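Local atomic coordinates of histidinol-phosphatase (Listeria monocytogenes serotype 4b str. H7858, PDB entry 6NLR), a protein that probably hydrolyses histidinol phosphate to histidinol in histidine biosynthesis, using a cluster of three metal ions in a PHP-family active site. Residues E22-L30 with I78-I88; S36-S44 with A61-Y71. All coordinates share one frame; numbering follows the deposited sequence.

Overall arrangement
Contacts 1 and 2 lie in one PHP domain, their centres about 21 Å apart, and contact 2 is nested within the chain loop that contact 1 closes. Helix 68-81 serves both: its beginning belongs to contact 2 and its end to contact 1. They also meet directly, Ile88 CG2 of contact 1 lying 3.7 Å from Ile37 CD1 of contact 2, on the neighbouring strands 87-95 and 34-40. Contact 2 reaches the active site through His40, a manganese ligand whose side chain is also about 3 Å from a bound sulfate and about 4 Å from the cobalt. Contact 1 joins helix 20-29 to the turn after helix 68-81 and supplies no metal ligand.

Contact 1: E22-L30 with I78-I88; sequences EMVLKAIEL and IKKKYASDLLI
The carbonyl oxygen of Tyr82 is held by two backbone amides, Asp85 N at 2.9 Å and Leu86 N at 3.0 Å from Tyr82 O. These bonds fold the turn between helix 68-81 and strand 87-95, and the side chains of all three residues meet helix 20-29. Val24 uses both branches, CG1 against the turn and CG2 against what flanks it. Its chi1 of 159° sets CG1 opposite the backbone nitrogen and over one face of the Tyr82 ring, in a CH-pi contact 4.1 Å from the ring centroid and 27° off the normal. Lys81 CG lies over the other face, toward the rim. Val24 CG1 also touches Leu86 CD2 at 3.8 Å. The second branch meets the flanking helix and strand: Val24 CG2 is 3.9 Å from Ile78 CG2, the two side chains sliding past each other, and it meets Ile88 CD1 tip to tip at 4.0 Å.

One turn further along the helix, Ile28 runs at about a right angle to both Tyr82 and Asp85, its CD1 resting 3.6 Å from Asp85 CB. Leu25 crosses the phenol end similarly, with Leu25 CD2 3.7 Å from Tyr82 CE1. The Tyr82 hydroxyl is bonded to Glu21, which also forms a salt bridge with Lys81, so the polar end of the ring is tied to the helix just ahead of Glu22. Between the two segments themselves no hydrogen bond forms: aliphatic carbons and the Tyr82 ring make the junction, consistent with one held mainly by apolar packing, with the Glu21 bonds at one side.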
# COMPACT_ATOMS: atom_id res chain seq x y z
N GLU A 22 1.61 9.15 19.55
CA GLU A 22 1.85 7.92 20.38
C GLU A 22 2.54 6.88 19.49
O GLU A 22 3.38 6.13 19.98
CB GLU A 22 0.56 7.40 21.02
CG GLU A 22 -0.10 8.38 21.99
CD GLU A 22 0.78 9.05 23.03
OE1 GLU A 22 1.38 8.33 23.86
OE2 GLU A 22 0.87 10.32 23.03
N MSE A 23 2.21 6.86 18.19
CA MSE A 23 2.84 5.93 17.26
C MSE A 23 4.32 6.30 17.09
O MSE A 23 5.20 5.44 17.12
CB MSE A 23 2.08 5.90 15.93
CG MSE A 23 0.64 5.49 16.08
SE MSE A 23 -0.34 5.65 14.40
CE MSE A 23 0.62 4.35 13.31
N VAL A 24 4.61 7.61 16.97
CA VAL A 24 5.97 8.08 16.78
C VAL A 24 6.79 7.78 18.04
O VAL A 24 7.93 7.31 17.91
CB VAL A 24 5.98 9.57 16.39
CG1 VAL A 24 7.32 10.25 16.67
CG2 VAL A 24 5.57 9.73 14.94
N LEU A 25 6.23 8.01 19.23
CA LEU A 25 6.93 7.73 20.51
C LEU A 25 7.26 6.24 20.58
O LEU A 25 8.36 5.89 21.06
CB LEU A 25 6.07 8.19 21.70
CG LEU A 25 6.06 9.70 21.97
CD1 LEU A 25 4.92 10.09 22.94
CD2 LEU A 25 7.41 10.16 22.52
N LYS A 26 6.36 5.37 20.12
CA LYS A 26 6.61 3.91 20.11
C LYS A 26 7.72 3.58 19.10
O LYS A 26 8.59 2.78 19.44
CB LYS A 26 5.34 3.12 19.78
CG LYS A 26 5.50 1.61 19.91
CD LYS A 26 5.67 1.16 21.31
CE LYS A 26 5.79 -0.34 21.42
NZ LYS A 26 5.82 -0.75 22.85
N ALA A 27 7.70 4.17 17.91
CA ALA A 27 8.76 3.97 16.90
C ALA A 27 10.12 4.35 17.52
O ALA A 27 11.09 3.59 17.32
CB ALA A 27 8.47 4.69 15.62
N ILE A 28 10.18 5.45 18.28
CA ILE A 28 11.47 5.91 18.90
C ILE A 28 11.89 4.86 19.94
O ILE A 28 13.06 4.50 19.96
CB ILE A 28 11.33 7.32 19.49
CG1 ILE A 28 11.08 8.34 18.37
CG2 ILE A 28 12.53 7.68 20.37
CD1 ILE A 28 10.61 9.69 18.86
N GLU A 29 10.97 4.37 20.75
CA GLU A 29 11.25 3.32 21.77
C GLU A 29 11.83 2.08 21.08
O GLU A 29 12.67 1.43 21.69
CB GLU A 29 9.97 3.01 22.54
CG GLU A 29 10.08 2.00 23.67
CD GLU A 29 8.70 1.53 24.14
OE1 GLU A 29 7.71 2.30 23.98
OE2 GLU A 29 8.59 0.39 24.64
N LEU A 30 11.38 1.75 19.87
CA LEU A 30 11.87 0.55 19.13
C LEU A 30 13.07 0.91 18.24
O LEU A 30 13.36 0.10 17.33
CB LEU A 30 10.73 -0.06 18.30
CG LEU A 30 9.54 -0.57 19.11
CD1 LEU A 30 8.53 -1.28 18.23
CD2 LEU A 30 10.01 -1.49 20.24
N ILE A 78 4.45 17.28 14.15
CA ILE A 78 5.05 16.04 14.73
C ILE A 78 6.47 15.87 14.18
O ILE A 78 7.36 15.55 14.94
CB ILE A 78 4.15 14.83 14.45
CG1 ILE A 78 2.82 14.96 15.18
CG2 ILE A 78 4.86 13.54 14.80
CD1 ILE A 78 2.96 15.09 16.66
N LYS A 79 6.66 16.16 12.90
CA LYS A 79 7.98 16.05 12.23
C LYS A 79 9.00 16.94 12.94
O LYS A 79 10.11 16.46 13.25
CB LYS A 79 7.86 16.44 10.75
CG LYS A 79 9.21 16.64 10.07
CD LYS A 79 9.14 16.88 8.60
CE LYS A 79 10.52 16.85 8.01
NZ LYS A 79 10.46 16.90 6.54
N LYS A 80 8.64 18.20 13.21
CA LYS A 80 9.55 19.15 13.88
C LYS A 80 9.72 18.75 15.35
O LYS A 80 10.85 18.85 15.86
CB LYS A 80 9.01 20.58 13.78
CG LYS A 80 9.01 21.14 12.37
CD LYS A 80 8.91 22.64 12.32
CE LYS A 80 8.83 23.13 10.89
NZ LYS A 80 7.42 23.24 10.46
N LYS A 81 8.64 18.32 16.00
CA LYS A 81 8.69 18.06 17.46
C LYS A 81 9.72 16.97 17.74
O LYS A 81 10.39 17.09 18.75
CB LYS A 81 7.31 17.66 18.01
CG LYS A 81 7.29 17.39 19.51
CD LYS A 81 5.90 17.24 20.04
CE LYS A 81 5.85 17.21 21.55
NZ LYS A 81 4.45 17.13 22.02
N TYR A 82 9.82 15.96 16.88
CA TYR A 82 10.65 14.75 17.14
C TYR A 82 11.87 14.68 16.22
O TYR A 82 12.50 13.65 16.19
CB TYR A 82 9.77 13.50 17.02
CG TYR A 82 8.79 13.43 18.15
CD1 TYR A 82 9.20 13.08 19.43
CD2 TYR A 82 7.47 13.79 17.96
CE1 TYR A 82 8.30 13.06 20.48
CE2 TYR A 82 6.56 13.77 19.00
CZ TYR A 82 6.98 13.40 20.26
OH TYR A 82 6.08 13.41 21.27
N ALA A 83 12.21 15.77 15.53
CA ALA A 83 13.33 15.82 14.57
C ALA A 83 14.64 15.36 15.24
O ALA A 83 15.42 14.68 14.58
CB ALA A 83 13.46 17.19 13.96
N SER A 84 14.87 15.66 16.52
CA SER A 84 16.14 15.27 17.19
C SER A 84 16.17 13.76 17.43
O SER A 84 17.26 13.25 17.62
CB SER A 84 16.39 16.08 18.45
OG SER A 84 15.44 15.78 19.43
N ASP A 85 15.04 13.04 17.38
CA ASP A 85 14.98 11.59 17.68
C ASP A 85 14.78 10.74 16.41
O ASP A 85 15.18 9.59 16.41
CB ASP A 85 13.83 11.28 18.63
CG ASP A 85 13.89 12.01 19.95
OD1 ASP A 85 14.69 11.58 20.80
OD2 ASP A 85 13.10 12.97 20.13
N LEU A 86 14.12 11.28 15.39
CA LEU A 86 13.51 10.50 14.28
C LEU A 86 13.40 11.42 13.07
O LEU A 86 12.83 12.51 13.23
CB LEU A 86 12.11 10.05 14.74
CG LEU A 86 11.44 8.98 13.90
CD1 LEU A 86 12.19 7.67 14.00
CD2 LEU A 86 9.99 8.77 14.33
N LEU A 87 13.89 11.00 11.91
CA LEU A 87 13.63 11.70 10.64
C LEU A 87 12.24 11.28 10.13
O LEU A 87 12.07 10.10 9.75
CB LEU A 87 14.74 11.39 9.63
CG LEU A 87 14.54 12.02 8.25
CD1 LEU A 87 14.37 13.53 8.39
CD2 LEU A 87 15.71 11.66 7.33
N ILE A 88 11.29 12.20 10.14
CA ILE A 88 9.89 11.94 9.71
C ILE A 88 9.68 12.50 8.30
O ILE A 88 9.99 13.66 8.08
CB ILE A 88 8.90 12.49 10.74
CG1 ILE A 88 9.06 11.71 12.06
CG2 ILE A 88 7.48 12.44 10.21
CD1 ILE A 88 8.24 12.20 13.20

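Contact 2: S36-S44 with A61-Y71; sequences SIVEHAPLS and ASMAMSDLPYY. With MN (manganese (II) ion), chain D.
The methyl group of Met63, present as selenomethionine, lies between Glu39 and the Tyr71 ring, with Met63 CE making a short approach of 3.3 Å to Glu39 CG. The same carbon stands 3.8 Å above the plane of the Tyr71 ring, over its centre. The Met63 chain is bent at chi3 (113°), which carries CE over the ring. Glu39 CB approaches the ring obliquely, 3.4 Å from Tyr71 CE1, and Ile37 CG2 lies beside the phenol end. The Tyr71 hydroxyl is bonded to Gly91 O on the next strand.

A water bridges the two backbones, donating to His40 O at 2.7 Å and accepting from Met63 N at 2.8 Å. Ser62 OG can give a weak bond to Ala41 O, its one proton also having Met63 O within reach.

In this PHP domain, of the TIM-barrel clan, 34-40 and 87-95 are parallel neighbours joined by a beta-alpha-beta crossover through helix 68-81, and the metal ligand His40 sits at the carboxyl end of its strand. His40 NE2 binds manganese at 2.1 Å, with His14 and His260 completing the protein ligands, while Ala61 O lies obliquely beside the His40 ring. Glu39 works in the second shell: its OE2 accepts His40 N with an N-H...O angle of 152°, on the anti side of the carboxylate and 25° out of its plane, and also accepts His8 ND1 of the cobalt site. Its other oxygen bonds Thr9. Beyond the strand, Pro42 fits against the Met63-Met65 backbone, Pro42 CB lying 3.9 Å from Met65 SE, and Pro42 CD meets Leu68 CD2.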
# COMPACT_ATOMS: atom_id res chain seq x y z
N SER A 36 8.00 7.26 7.80
CA SER A 36 7.15 7.92 6.79
C SER A 36 5.68 7.80 7.19
O SER A 36 5.16 6.69 7.42
CB SER A 36 7.41 7.38 5.40
OG SER A 36 8.70 7.76 4.94
N ILE A 37 5.03 8.96 7.28
CA ILE A 37 3.57 9.10 7.41
C ILE A 37 3.04 9.23 5.99
O ILE A 37 3.28 10.28 5.35
CB ILE A 37 3.22 10.32 8.27
CG1 ILE A 37 3.87 10.22 9.65
CG2 ILE A 37 1.71 10.46 8.34
CD1 ILE A 37 3.88 11.53 10.39
N VAL A 38 2.36 8.18 5.52
CA VAL A 38 1.83 8.12 4.15
C VAL A 38 0.34 7.78 4.25
O VAL A 38 -0.08 6.64 3.95
CB VAL A 38 2.66 7.16 3.26
CG1 VAL A 38 3.97 7.82 2.88
CG2 VAL A 38 2.92 5.83 3.93
N GLU A 39 -0.43 8.77 4.67
CA GLU A 39 -1.88 8.60 4.89
C GLU A 39 -2.57 8.38 3.53
O GLU A 39 -2.07 8.89 2.49
CB GLU A 39 -2.45 9.80 5.63
CG GLU A 39 -3.83 9.54 6.14
CD GLU A 39 -3.92 8.23 6.92
OE1 GLU A 39 -3.60 8.24 8.11
OE2 GLU A 39 -4.29 7.21 6.29
N HIS A 40 -3.68 7.65 3.52
CA HIS A 40 -4.49 7.46 2.29
C HIS A 40 -4.90 8.81 1.69
O HIS A 40 -5.52 9.62 2.41
CB HIS A 40 -5.74 6.65 2.60
CG HIS A 40 -5.40 5.29 3.06
ND1 HIS A 40 -4.94 4.33 2.19
CD2 HIS A 40 -5.46 4.73 4.29
CE1 HIS A 40 -4.74 3.21 2.86
NE2 HIS A 40 -5.05 3.44 4.15
N ALA A 41 -4.57 9.03 0.42
CA ALA A 41 -5.00 10.25 -0.32
C ALA A 41 -6.51 10.18 -0.51
O ALA A 41 -7.03 9.09 -0.74
CB ALA A 41 -4.31 10.35 -1.65
N PRO A 42 -7.24 11.31 -0.45
CA PRO A 42 -8.66 11.34 -0.79
C PRO A 42 -8.98 10.71 -2.16
O PRO A 42 -8.23 10.92 -3.11
CB PRO A 42 -8.99 12.84 -0.82
CG PRO A 42 -7.99 13.45 0.15
CD PRO A 42 -6.73 12.62 -0.03
N LEU A 43 -10.07 9.94 -2.25
CA LEU A 43 -10.49 9.30 -3.54
C LEU A 43 -11.15 10.34 -4.44
O LEU A 43 -11.70 11.29 -3.92
CB LEU A 43 -11.46 8.16 -3.28
CG LEU A 43 -10.93 7.02 -2.42
CD1 LEU A 43 -12.01 5.97 -2.22
CD2 LEU A 43 -9.71 6.40 -3.07
N SER A 44 -11.06 10.17 -5.75
CA SER A 44 -11.85 10.92 -6.75
C SER A 44 -13.34 10.76 -6.40
O SER A 44 -13.78 9.61 -6.21
CB SER A 44 -11.55 10.43 -8.15
OG SER A 44 -12.70 10.54 -8.97
N ALA A 61 -12.38 4.58 3.18
CA ALA A 61 -11.08 4.38 2.51
C ALA A 61 -10.10 5.50 2.89
O ALA A 61 -8.92 5.20 3.09
CB ALA A 61 -11.26 4.31 1.01
N SER A 62 -10.54 6.75 2.93
CA SER A 62 -9.58 7.87 3.07
C SER A 62 -10.27 9.11 3.58
O SER A 62 -11.49 9.19 3.55
CB SER A 62 -8.89 8.11 1.76
OG SER A 62 -9.82 8.60 0.82
N MSE A 63 -9.46 10.07 4.03
CA MSE A 63 -9.96 11.36 4.46
C MSE A 63 -10.55 12.13 3.27
O MSE A 63 -10.36 11.75 2.11
CB MSE A 63 -8.80 12.14 5.10
CG MSE A 63 -7.79 12.66 4.09
SE MSE A 63 -6.21 13.45 4.95
CE MSE A 63 -4.75 12.27 4.50
N ALA A 64 -11.27 13.21 3.59
CA ALA A 64 -11.82 14.13 2.60
C ALA A 64 -10.76 15.15 2.19
O ALA A 64 -9.83 15.42 2.94
CB ALA A 64 -13.04 14.82 3.16
N MSE A 65 -10.95 15.74 1.01
CA MSE A 65 -10.11 16.82 0.52
C MSE A 65 -10.00 17.93 1.57
O MSE A 65 -8.92 18.46 1.80
CB MSE A 65 -10.66 17.36 -0.80
CG MSE A 65 -10.46 16.42 -1.98
SE MSE A 65 -8.57 16.25 -2.58
CE MSE A 65 -8.19 18.12 -3.04
N SER A 66 -11.11 18.27 2.23
CA SER A 66 -11.12 19.37 3.19
C SER A 66 -10.25 19.05 4.42
O SER A 66 -9.90 19.99 5.13
CB SER A 66 -12.52 19.71 3.58
OG SER A 66 -13.15 18.58 4.15
N ASP A 67 -9.91 17.79 4.69
CA ASP A 67 -9.04 17.43 5.84
C ASP A 67 -7.56 17.71 5.53
O ASP A 67 -6.78 17.74 6.48
CB ASP A 67 -9.18 15.96 6.23
CG ASP A 67 -10.55 15.61 6.79
OD1 ASP A 67 -11.03 16.37 7.64
OD2 ASP A 67 -11.13 14.58 6.36
N LEU A 68 -7.18 17.85 4.25
CA LEU A 68 -5.75 17.92 3.85
C LEU A 68 -5.01 19.02 4.61
O LEU A 68 -3.93 18.75 5.12
CB LEU A 68 -5.62 18.09 2.34
CG LEU A 68 -5.91 16.84 1.52
CD1 LEU A 68 -5.90 17.15 0.02
CD2 LEU A 68 -4.92 15.74 1.85
N PRO A 69 -5.48 20.28 4.68
CA PRO A 69 -4.75 21.31 5.43
C PRO A 69 -4.46 20.91 6.89
O PRO A 69 -3.37 21.16 7.38
CB PRO A 69 -5.69 22.54 5.39
CG PRO A 69 -6.58 22.30 4.18
CD PRO A 69 -6.71 20.80 4.06
N TYR A 70 -5.43 20.27 7.54
CA TYR A 70 -5.34 19.82 8.96
C TYR A 70 -4.33 18.67 9.05
O TYR A 70 -3.51 18.64 9.99
CB TYR A 70 -6.73 19.46 9.49
CG TYR A 70 -7.70 20.62 9.48
CD1 TYR A 70 -7.62 21.64 10.42
CD2 TYR A 70 -8.67 20.73 8.49
CE1 TYR A 70 -8.48 22.73 10.39
CE2 TYR A 70 -9.56 21.79 8.47
CZ TYR A 70 -9.47 22.79 9.41
OH TYR A 70 -10.35 23.85 9.41
N TYR A 71 -4.34 17.77 8.06
CA TYR A 71 -3.38 16.64 7.96
C TYR A 71 -1.95 17.18 7.89
O TYR A 71 -1.12 16.78 8.73
CB TYR A 71 -3.67 15.77 6.75
CG TYR A 71 -2.60 14.75 6.45
CD1 TYR A 71 -2.39 13.68 7.29
CD2 TYR A 71 -1.81 14.86 5.32
CE1 TYR A 71 -1.42 12.73 7.01
CE2 TYR A 71 -0.84 13.92 5.02
CZ TYR A 71 -0.65 12.84 5.86
OH TYR A 71 0.28 11.88 5.58
MN MN D . -5.38 1.96 5.66
O HOH W 1 -6.93 9.03 4.63